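UspA1 (Moraxella catarrhalis, PDB 3NTN) is a trimeric autotransporter adhesin of the outer membrane, whose binding of fibronectin and the receptor CEACAM1 is linked to a mechanosensitive response. Local coordinates at residues G29-T40 and G44-F55; Q95-D106 and A110-T121. One frame throughout, in Å; residues are numbered along the deposited sequence.

Interaction 1 of 2, residues G29-T40 and G44-F55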
loop_
_atom_site.group_PDB
_atom_site.type_symbol
_atom_site.label_atom_id
_atom_site.label_comp_id
_atom_site.label_asym_id
_atom_site.label_seq_id
_atom_site.Cartn_x
_atom_site.Cartn_y
_atom_site.Cartn_z
ATOM N N GLY B 29 25.859 -8.416 20.439
ATOM C CA GLY B 29 25.334 -7.211 21.031
ATOM C C GLY B 29 25.333 -7.186 22.551
ATOM O O GLY B 29 26.032 -7.931 23.235
ATOM N N TYR B 30 24.520 -6.315 23.093
ATOM C CA TYR B 30 24.574 -6.077 24.517
ATOM C C TYR B 30 23.182 -6.119 25.128
ATOM O O TYR B 30 22.263 -5.473 24.621
ATOM C CB TYR B 30 25.206 -4.715 24.772
ATOM C CG TYR B 30 25.190 -4.303 26.227
ATOM C CD1 TYR B 30 25.934 -5.010 27.191
ATOM C CD2 TYR B 30 24.464 -3.189 26.642
ATOM C CE1 TYR B 30 25.927 -4.610 28.510
ATOM C CE2 TYR B 30 24.481 -2.765 27.943
ATOM C CZ TYR B 30 25.198 -3.483 28.887
ATOM O OH TYR B 30 25.180 -3.070 30.215
ATOM N N ASN B 31 23.027 -6.869 26.207
ATOM C CA ASN B 31 21.750 -6.939 26.884
ATOM C C ASN B 31 20.574 -7.458 26.013
ATOM O O ASN B 31 19.434 -6.941 26.056
ATOM C CB ASN B 31 21.414 -5.572 27.498
ATOM C CG ASN B 31 20.535 -5.689 28.709
ATOM O OD1 ASN B 31 20.566 -6.697 29.417
ATOM N ND2 ASN B 31 19.760 -4.645 28.979
ATOM N N ASN B 32 20.863 -8.486 25.231
ATOM C CA ASN B 32 19.845 -9.149 24.458
ATOM C C ASN B 32 19.332 -10.439 25.142
ATOM O O ASN B 32 20.094 -11.278 25.552
ATOM C CB ASN B 32 20.370 -9.384 23.039
ATOM C CG ASN B 32 20.661 -8.058 22.277
ATOM O OD1 ASN B 32 19.844 -7.137 22.287
ATOM N ND2 ASN B 32 21.817 -7.980 21.603
ATOM N N GLU B 33 18.023 -10.586 25.256
ATOM C CA GLU B 33 17.415 -11.738 25.899
ATOM C C GLU B 33 16.489 -12.492 24.939
ATOM O O GLU B 33 15.386 -11.990 24.606
ATOM C CB GLU B 33 16.559 -11.218 27.036
ATOM C CG GLU B 33 16.627 -12.021 28.283
ATOM C CD GLU B 33 15.754 -11.415 29.386
ATOM O OE1 GLU B 33 15.002 -12.191 30.041
ATOM O OE2 GLU B 33 15.814 -10.168 29.590
ATOM N N ALA B 34 16.881 -13.691 24.525
ATOM C CA ALA B 34 15.996 -14.512 23.668
ATOM C C ALA B 34 15.373 -15.665 24.434
ATOM O O ALA B 34 16.021 -16.637 24.768
ATOM C CB ALA B 34 16.708 -15.005 22.366
ATOM N N THR B 35 14.093 -15.551 24.700
ATOM C CA THR B 35 13.452 -16.440 25.645
ATOM C C THR B 35 12.550 -17.500 25.020
ATOM O O THR B 35 12.303 -18.550 25.632
ATOM C CB THR B 35 12.736 -15.586 26.673
ATOM O OG1 THR B 35 13.612 -15.445 27.800
ATOM C CG2 THR B 35 11.404 -16.177 27.058
ATOM N N GLY B 36 12.102 -17.260 23.792
ATOM C CA GLY B 36 11.189 -18.189 23.161
ATOM C C GLY B 36 11.885 -19.365 22.511
ATOM O O GLY B 36 13.045 -19.293 22.104
ATOM N N THR B 37 11.165 -20.466 22.402
ATOM C CA THR B 37 11.640 -21.584 21.629
ATOM C C THR B 37 11.935 -21.140 20.178
ATOM O O THR B 37 11.122 -20.463 19.550
ATOM C CB THR B 37 10.626 -22.717 21.723
ATOM O OG1 THR B 37 10.469 -23.075 23.107
ATOM C CG2 THR B 37 11.069 -23.950 20.925
ATOM N N ASP B 38 13.125 -21.445 19.665
ATOM C CA ASP B 38 13.468 -21.054 18.293
ATOM C C ASP B 38 13.527 -19.527 18.092
ATOM O O ASP B 38 13.342 -19.031 16.939
ATOM C CB ASP B 38 12.457 -21.644 17.265
ATOM C CG ASP B 38 12.265 -23.150 17.402
ATOM O OD1 ASP B 38 13.224 -23.818 17.786
ATOM O OD2 ASP B 38 11.156 -23.667 17.104
ATOM N N SER B 39 13.708 -18.754 19.169
ATOM C CA SER B 39 13.772 -17.288 19.016
ATOM C C SER B 39 15.185 -16.846 18.536
ATOM O O SER B 39 16.178 -17.599 18.611
ATOM C CB SER B 39 13.330 -16.550 20.274
ATOM O OG SER B 39 14.161 -16.909 21.353
ATOM N N THR B 40 15.257 -15.647 17.994
ATOM C CA THR B 40 16.515 -15.195 17.414
ATOM C C THR B 40 16.712 -13.699 17.626
ATOM O O THR B 40 15.845 -12.890 17.315
ATOM C CB THR B 40 16.567 -15.477 15.879
ATOM O OG1 THR B 40 16.472 -16.867 15.630
ATOM C CG2 THR B 40 17.849 -14.976 15.270
ATOM N N GLY B 44 22.499 -5.918 18.204
ATOM C CA GLY B 44 22.035 -4.647 18.710
ATOM C C GLY B 44 22.003 -4.736 20.214
ATOM O O GLY B 44 22.819 -5.425 20.814
ATOM N N ARG B 45 21.031 -4.076 20.826
ATOM C CA ARG B 45 21.103 -3.709 22.239
ATOM C C ARG B 45 19.713 -3.684 22.822
ATOM O O ARG B 45 18.811 -3.125 22.225
ATOM C CB ARG B 45 21.735 -2.312 22.376
ATOM C CG ARG B 45 21.790 -1.777 23.861
ATOM C CD ARG B 45 22.777 -0.598 24.074
ATOM N NE ARG B 45 22.451 0.591 23.273
ATOM C CZ ARG B 45 21.641 1.576 23.670
ATOM N NH1 ARG B 45 21.048 1.509 24.855
ATOM N NH2 ARG B 45 21.404 2.633 22.880
ATOM N N LYS B 46 19.557 -4.268 24.006
ATOM C CA LYS B 46 18.309 -4.188 24.777
ATOM C C LYS B 46 17.095 -4.859 24.071
ATOM O O LYS B 46 15.956 -4.478 24.297
ATOM C CB LYS B 46 18.012 -2.730 25.068
ATOM C CG LYS B 46 17.691 -2.402 26.458
ATOM C CD LYS B 46 17.965 -0.885 26.636
ATOM C CE LYS B 46 16.722 0.013 26.598
ATOM N NZ LYS B 46 17.030 1.359 25.950
ATOM N N ASN B 47 17.352 -5.846 23.217
ATOM C CA ASN B 47 16.283 -6.598 22.541
ATOM C C ASN B 47 15.739 -7.760 23.385
ATOM O O ASN B 47 16.473 -8.402 24.150
ATOM C CB ASN B 47 16.741 -7.154 21.196
ATOM C CG ASN B 47 17.146 -6.064 20.210
ATOM O OD1 ASN B 47 16.321 -5.259 19.806
ATOM N ND2 ASN B 47 18.416 -6.039 19.820
ATOM N N GLN B 48 14.438 -7.999 23.237
ATOM C CA GLN B 48 13.797 -9.211 23.738
ATOM C C GLN B 48 13.155 -9.980 22.595
ATOM O O GLN B 48 12.808 -9.401 21.555
ATOM C CB GLN B 48 12.747 -8.890 24.785
ATOM C CG GLN B 48 13.309 -8.169 25.992
ATOM C CD GLN B 48 12.214 -7.711 26.905
ATOM O OE1 GLN B 48 11.065 -8.190 26.818
ATOM N NE2 GLN B 48 12.545 -6.775 27.799
ATOM N N ALA B 49 13.088 -11.291 22.771
ATOM C CA ALA B 49 12.341 -12.125 21.894
ATOM C C ALA B 49 11.735 -13.283 22.701
ATOM O O ALA B 49 12.277 -14.377 22.791
ATOM C CB ALA B 49 13.197 -12.600 20.710
ATOM N N THR B 50 10.599 -13.005 23.316
ATOM C CA THR B 50 9.882 -14.024 24.057
ATOM C C THR B 50 8.993 -14.942 23.194
ATOM O O THR B 50 8.557 -15.980 23.674
ATOM C CB THR B 50 9.060 -13.428 25.184
ATOM O OG1 THR B 50 7.984 -12.664 24.612
ATOM C CG2 THR B 50 9.953 -12.513 26.133
ATOM N N GLY B 51 8.726 -14.615 21.937
ATOM C CA GLY B 51 7.851 -15.497 21.199
ATOM C C GLY B 51 8.488 -16.706 20.542
ATOM O O GLY B 51 9.679 -16.651 20.126
ATOM N N LYS B 52 7.706 -17.788 20.391
ATOM C CA LYS B 52 8.190 -18.894 19.528
ATOM C C LYS B 52 8.506 -18.413 18.086
ATOM O O LYS B 52 7.672 -17.767 17.474
ATOM C CB LYS B 52 7.287 -20.145 19.532
ATOM C CG LYS B 52 6.614 -20.424 20.852
ATOM C CD LYS B 52 6.193 -21.883 20.975
ATOM C CE LYS B 52 5.070 -22.097 21.985
ATOM N NZ LYS B 52 4.870 -20.961 22.950
ATOM N N GLY B 53 9.734 -18.675 17.609
ATOM C CA GLY B 53 10.128 -18.462 16.233
ATOM C C GLY B 53 10.255 -16.983 15.888
ATOM O O GLY B 53 10.217 -16.597 14.703
ATOM N N SER B 54 10.427 -16.167 16.918
ATOM C CA SER B 54 10.500 -14.752 16.772
ATOM C C SER B 54 11.897 -14.239 16.353
ATOM O O SER B 54 12.895 -14.947 16.358
ATOM C CB SER B 54 10.054 -14.056 18.073
ATOM O OG SER B 54 10.947 -14.360 19.140
ATOM N N PHE B 55 11.950 -12.991 15.949
ATOM C CA PHE B 55 13.152 -12.450 15.429
ATOM C C PHE B 55 13.175 -10.964 15.743
ATOM O O PHE B 55 12.217 -10.270 15.468
ATOM C CB PHE B 55 13.247 -12.688 13.918
ATOM C CG PHE B 55 14.455 -12.050 13.299
ATOM C CD1 PHE B 55 15.688 -12.685 13.318
ATOM C CD2 PHE B 55 14.366 -10.762 12.746
ATOM C CE1 PHE B 55 16.887 -12.046 12.739
ATOM C CE2 PHE B 55 15.510 -10.120 12.175
ATOM C CZ PHE B 55 16.778 -10.773 12.175
HETATM O O HOH W 1 16.831 -6.960 26.834
HETATM O O HOH W 2 14.014 -17.134 15.063
#
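Two successive coils of the left-handed parallel beta-roll of a YadA-like head stack in register here, E33 over Q48 and A34 over A49. An asparagine ladder marks one corner: N32 and N47 lie side by side with amide planes 19° apart. N32 OD1 accepts from N47 N at 3.0 Å and, weakly, from N47 ND2, which also bonds to G58 O; N47 OD1 takes N61 ND2, continuing the ladder. N32 ND2 reaches G44 O at 2.9 Å from above the carbonyl plane, while Y30 N bonds to that oxygen in the plane. CG of N32 is anti to its carbonyl carbon (chi1 -64°), which turns the amide toward the next coil. At the far corner A49 O takes two backbone donors, T35 N at 2.9 Å and G36 N at 3.1 Å. The type II turns G36-S39 and G51-S54 repeat there; S39 OG closes its turn onto G36 O at 2.7 Å, as S54 OG does on G51 O. T40 CG2 meets the edge of the F55 ring at CD1, 3.7 Å away. Strand 33-34 lies between strands 18-19 and 48-49, I41 of strand 40-42 packs against N32, N47, A34 and A49, and D38, bonded through OD1 to N23 ND2, forms a salt bridge through OD2 with R45 NE of the second subunit.

Interaction 2 of 2, residues Q95-D106 and A110-T121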
loop_
_atom_site.group_PDB
_atom_site.type_symbol
_atom_site.label_atom_id
_atom_site.label_comp_id
_atom_site.label_asym_id
_atom_site.label_seq_id
_atom_site.Cartn_x
_atom_site.Cartn_y
_atom_site.Cartn_z
ATOM N N GLN B 95 -4.075 -7.932 19.217
ATOM C CA GLN B 95 -4.037 -7.359 17.887
ATOM C C GLN B 95 -3.211 -8.322 17.075
ATOM O O GLN B 95 -1.996 -8.266 17.144
ATOM C CB GLN B 95 -3.344 -5.993 17.874
ATOM C CG GLN B 95 -4.218 -4.888 18.345
ATOM C CD GLN B 95 -3.531 -3.546 18.407
ATOM O OE1 GLN B 95 -2.440 -3.403 18.989
ATOM N NE2 GLN B 95 -4.196 -2.526 17.851
ATOM N N GLN B 96 -3.861 -9.185 16.299
ATOM C CA GLN B 96 -3.206 -10.268 15.609
ATOM C C GLN B 96 -3.090 -9.943 14.137
ATOM O O GLN B 96 -3.916 -9.238 13.596
ATOM C CB GLN B 96 -3.996 -11.564 15.806
ATOM C CG GLN B 96 -4.183 -11.921 17.265
ATOM C CD GLN B 96 -5.109 -13.089 17.471
ATOM O OE1 GLN B 96 -4.709 -14.252 17.293
ATOM N NE2 GLN B 96 -6.369 -12.797 17.845
ATOM N N ASN B 97 -2.046 -10.437 13.486
ATOM C CA ASN B 97 -1.895 -10.286 12.033
ATOM C C ASN B 97 -1.790 -8.862 11.566
ATOM O O ASN B 97 -2.383 -8.485 10.555
ATOM C CB ASN B 97 -3.020 -11.005 11.275
ATOM C CG ASN B 97 -2.968 -12.486 11.471
ATOM O OD1 ASN B 97 -3.786 -13.029 12.175
ATOM N ND2 ASN B 97 -1.974 -13.150 10.873
ATOM N N VAL B 98 -1.028 -8.073 12.310
ATOM C CA VAL B 98 -0.904 -6.678 11.993
ATOM C C VAL B 98 0.509 -6.435 11.475
ATOM O O VAL B 98 1.457 -7.006 11.995
ATOM C CB VAL B 98 -1.226 -5.835 13.194
ATOM C CG1 VAL B 98 -0.873 -4.352 12.933
ATOM C CG2 VAL B 98 -2.703 -6.059 13.629
ATOM N N PHE B 99 0.623 -5.669 10.384
ATOM C CA PHE B 99 1.902 -5.487 9.686
ATOM C C PHE B 99 2.204 -4.033 9.562
ATOM O O PHE B 99 1.396 -3.310 9.009
ATOM C CB PHE B 99 1.860 -6.160 8.310
ATOM C CG PHE B 99 1.522 -7.652 8.399
ATOM C CD1 PHE B 99 2.547 -8.614 8.541
ATOM C CD2 PHE B 99 0.184 -8.082 8.434
ATOM C CE1 PHE B 99 2.251 -9.969 8.669
ATOM C CE2 PHE B 99 -0.139 -9.455 8.562
ATOM C CZ PHE B 99 0.897 -10.397 8.705
ATOM N N ILE B 100 3.386 -3.634 10.046
ATOM C CA ILE B 100 3.815 -2.245 10.030
ATOM C C ILE B 100 5.145 -2.073 9.304
ATOM O O ILE B 100 6.135 -2.698 9.626
ATOM C CB ILE B 100 3.974 -1.715 11.490
ATOM C CG1 ILE B 100 2.653 -1.931 12.284
ATOM C CG2 ILE B 100 4.374 -0.256 11.459
ATOM C CD1 ILE B 100 2.765 -1.640 13.787
ATOM N N LEU B 101 5.171 -1.222 8.286
ATOM C CA LEU B 101 6.446 -0.810 7.709
ATOM C C LEU B 101 6.386 0.710 7.783
ATOM O O LEU B 101 5.671 1.327 7.004
ATOM C CB LEU B 101 6.592 -1.335 6.256
ATOM C CG LEU B 101 7.846 -0.893 5.476
ATOM C CD1 LEU B 101 9.115 -1.427 6.117
ATOM C CD2 LEU B 101 7.776 -1.292 4.014
ATOM N N GLY B 102 7.054 1.296 8.770
ATOM C CA GLY B 102 6.742 2.654 9.178
ATOM C C GLY B 102 7.437 3.030 10.467
ATOM O O GLY B 102 8.248 2.243 11.010
ATOM N N SER B 103 7.138 4.227 10.963
ATOM C CA SER B 103 7.709 4.747 12.184
ATOM C C SER B 103 6.672 5.592 12.900
ATOM O O SER B 103 5.760 6.118 12.274
ATOM C CB SER B 103 8.925 5.604 11.879
ATOM O OG SER B 103 8.638 6.544 10.868
ATOM N N ASN B 104 6.775 5.645 14.230
ATOM C CA ASN B 104 5.960 6.526 15.036
ATOM C C ASN B 104 4.488 6.350 14.726
ATOM O O ASN B 104 3.753 7.339 14.641
ATOM C CB ASN B 104 6.397 8.001 14.853
ATOM C CG ASN B 104 7.799 8.270 15.420
ATOM O OD1 ASN B 104 8.782 7.888 14.819
ATOM N ND2 ASN B 104 7.885 8.942 16.566
ATOM N N THR B 105 4.072 5.090 14.552
ATOM C CA THR B 105 2.682 4.785 14.231
ATOM C C THR B 105 1.764 4.767 15.487
ATOM O O THR B 105 2.216 4.932 16.626
ATOM C CB THR B 105 2.546 3.466 13.413
ATOM O OG1 THR B 105 3.156 2.445 14.164
ATOM C CG2 THR B 105 3.320 3.502 12.030
ATOM N N ASP B 106 0.451 4.628 15.244
ATOM C CA ASP B 106 -0.559 4.577 16.304
ATOM C C ASP B 106 -1.464 3.437 15.924
ATOM O O ASP B 106 -2.173 3.492 14.896
ATOM C CB ASP B 106 -1.318 5.899 16.377
ATOM C CG ASP B 106 -2.535 5.872 17.333
ATOM O OD1 ASP B 106 -2.526 5.136 18.353
ATOM O OD2 ASP B 106 -3.511 6.635 17.070
ATOM N N ALA B 110 -6.388 0.253 15.330
ATOM C CA ALA B 110 -6.093 -0.778 14.355
ATOM C C ALA B 110 -6.741 -2.088 14.793
ATOM O O ALA B 110 -6.539 -2.519 15.924
ATOM C CB ALA B 110 -4.634 -0.939 14.282
ATOM N N GLN B 111 -7.526 -2.721 13.925
ATOM C CA GLN B 111 -7.997 -4.090 14.198
ATOM C C GLN B 111 -7.091 -5.182 13.597
ATOM O O GLN B 111 -6.210 -4.925 12.766
ATOM C CB GLN B 111 -9.422 -4.303 13.673
ATOM C CG GLN B 111 -10.496 -3.350 14.184
ATOM C CD GLN B 111 -11.606 -3.176 13.138
ATOM O OE1 GLN B 111 -11.335 -2.891 11.950
ATOM N NE2 GLN B 111 -12.862 -3.386 13.563
ATOM N N ASN B 112 -7.335 -6.410 14.017
ATOM C CA ASN B 112 -6.682 -7.590 13.438
ATOM C C ASN B 112 -6.642 -7.500 11.905
ATOM O O ASN B 112 -7.643 -7.188 11.283
ATOM C CB ASN B 112 -7.388 -8.874 13.886
ATOM C CG ASN B 112 -7.379 -9.050 15.390
ATOM O OD1 ASN B 112 -6.449 -8.617 16.081
ATOM N ND2 ASN B 112 -8.396 -9.699 15.906
ATOM N N GLY B 113 -5.471 -7.740 11.319
ATOM C CA GLY B 113 -5.342 -7.753 9.873
ATOM C C GLY B 113 -4.978 -6.389 9.308
ATOM O O GLY B 113 -4.959 -6.209 8.120
ATOM N N SER B 114 -4.709 -5.401 10.137
ATOM C CA SER B 114 -4.425 -4.082 9.604
ATOM C C SER B 114 -3.020 -4.031 9.004
ATOM O O SER B 114 -2.116 -4.711 9.486
ATOM C CB SER B 114 -4.506 -3.068 10.725
ATOM O OG SER B 114 -5.878 -2.843 11.040
ATOM N N VAL B 115 -2.819 -3.135 8.041
ATOM C CA VAL B 115 -1.490 -2.821 7.544
ATOM C C VAL B 115 -1.277 -1.320 7.767
ATOM O O VAL B 115 -2.122 -0.518 7.425
ATOM C CB VAL B 115 -1.301 -3.269 6.040
ATOM C CG1 VAL B 115 0.105 -2.981 5.496
ATOM C CG2 VAL B 115 -1.607 -4.771 5.880
ATOM N N LEU B 116 -0.161 -0.936 8.381
ATOM C CA LEU B 116 0.229 0.450 8.479
ATOM C C LEU B 116 1.509 0.700 7.663
ATOM O O LEU B 116 2.521 -0.028 7.818
ATOM C CB LEU B 116 0.442 0.830 9.939
ATOM C CG LEU B 116 -0.789 0.974 10.859
ATOM C CD1 LEU B 116 -1.398 -0.406 11.277
ATOM C CD2 LEU B 116 -0.415 1.711 12.125
ATOM N N LEU B 117 1.472 1.708 6.782
ATOM C CA LEU B 117 2.643 2.030 6.010
ATOM C C LEU B 117 3.082 3.447 6.287
ATOM O O LEU B 117 2.263 4.328 6.267
ATOM C CB LEU B 117 2.321 1.910 4.517
ATOM C CG LEU B 117 1.856 0.529 3.992
ATOM C CD1 LEU B 117 1.516 0.673 2.558
ATOM C CD2 LEU B 117 3.009 -0.542 4.180
ATOM N N GLY B 118 4.381 3.687 6.506
ATOM C CA GLY B 118 4.908 5.069 6.641
ATOM C C GLY B 118 4.998 5.685 8.027
ATOM O O GLY B 118 4.460 5.160 8.975
ATOM N N HIS B 119 5.659 6.834 8.074
ATOM C CA HIS B 119 5.889 7.642 9.279
ATOM C C HIS B 119 4.626 8.392 9.717
ATOM O O HIS B 119 3.936 9.014 8.884
ATOM C CB HIS B 119 7.048 8.635 8.993
ATOM C CG HIS B 119 7.329 9.597 10.103
ATOM N ND1 HIS B 119 7.270 10.966 9.931
ATOM C CD2 HIS B 119 7.685 9.394 11.392
ATOM C CE1 HIS B 119 7.576 11.563 11.073
ATOM N NE2 HIS B 119 7.829 10.629 11.974
ATOM N N ASN B 120 4.350 8.358 11.023
ATOM C CA ASN B 120 3.165 8.968 11.616
ATOM C C ASN B 120 1.855 8.321 11.151
ATOM O O ASN B 120 0.796 8.930 11.143
ATOM C CB ASN B 120 3.092 10.462 11.301
ATOM C CG ASN B 120 4.112 11.252 12.000
ATOM O OD1 ASN B 120 4.606 10.862 13.047
ATOM N ND2 ASN B 120 4.438 12.416 11.437
ATOM N N THR B 121 1.909 7.085 10.733
ATOM C CA THR B 121 0.713 6.441 10.216
ATOM C C THR B 121 -0.214 5.936 11.340
ATOM O O THR B 121 0.258 5.343 12.293
ATOM C CB THR B 121 1.104 5.365 9.193
ATOM O OG1 THR B 121 1.559 6.044 8.007
ATOM C CG2 THR B 121 -0.091 4.485 8.808
#
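Strands 99-101 and 115-117 run parallel, their axes 5° apart and 4.8 Å from each other, with F99 beside V115 and L101 beside L117. The ladder of backbone bonds includes F99 N to S114 O at 3.0 Å and L101 N to L116 O. I100 and L116 point to the face opposite that of F99, V115, L101 and L117. There the L116 side chain, its CG anti to the carbonyl carbon (chi1 -72°), reaches across the coil, and CD2 lies 3.7 Å from T105 CB and equally close to D106 O. Its other methyl, CD1, approaches V98 CG1 at 4.3 Å, so one leucine touches both limbs of the neighbouring coil. V98 CG2 meanwhile rests near Q111 O. The entry to the coil is held by amides: N112 OD1 accepts from Q96 N at 2.7 Å, the donor standing above the carbonyl plane and the N-H nearly straight at 170°. The Q95 side chain extends beyond CG to bring NE2 within 3.0 Å of A110 O, which lies in the plane of that amide; NE2 also bonds to T107 O. At the other corner, N120 N bonds to S103 O at 2.9 Å and D106 N to T121 O. The chemistry thus divides by position: aliphatic groups meet inside the coil, side-chain amides hold one end and backbone bonds the other, and the F99, V115, L101 and L117 face packs against other subunits. L101 meets L101 of the second subunit and L117 meets L117 of the third, which implies that this face helps hold the trimer together through apolar contact.

Interactions 1 and 2 are equivalent steps of one beta-roll, each a pair of neighbouring coils, with centres 22 Å apart. They sample different sides of the coil: 29-40 with 44-55 is centred on the three-stranded sheet, though T40 and F55 belong to strands 40-42 and 55-57 of the long parallel sheet on which 95-106 with 110-121 is centred. Both are partly buried and touch the second and third subunits, but interaction 2 lies about 6 Å and interaction 1 about 27 Å from the chain centre, centre to centre. Interaction 1 relies on an asparagine ladder, serine-closed turns and bridging waters; interaction 2 relies instead on leucine and valine packing, with side-chain amide bonds at one end and apolar contacts between subunits.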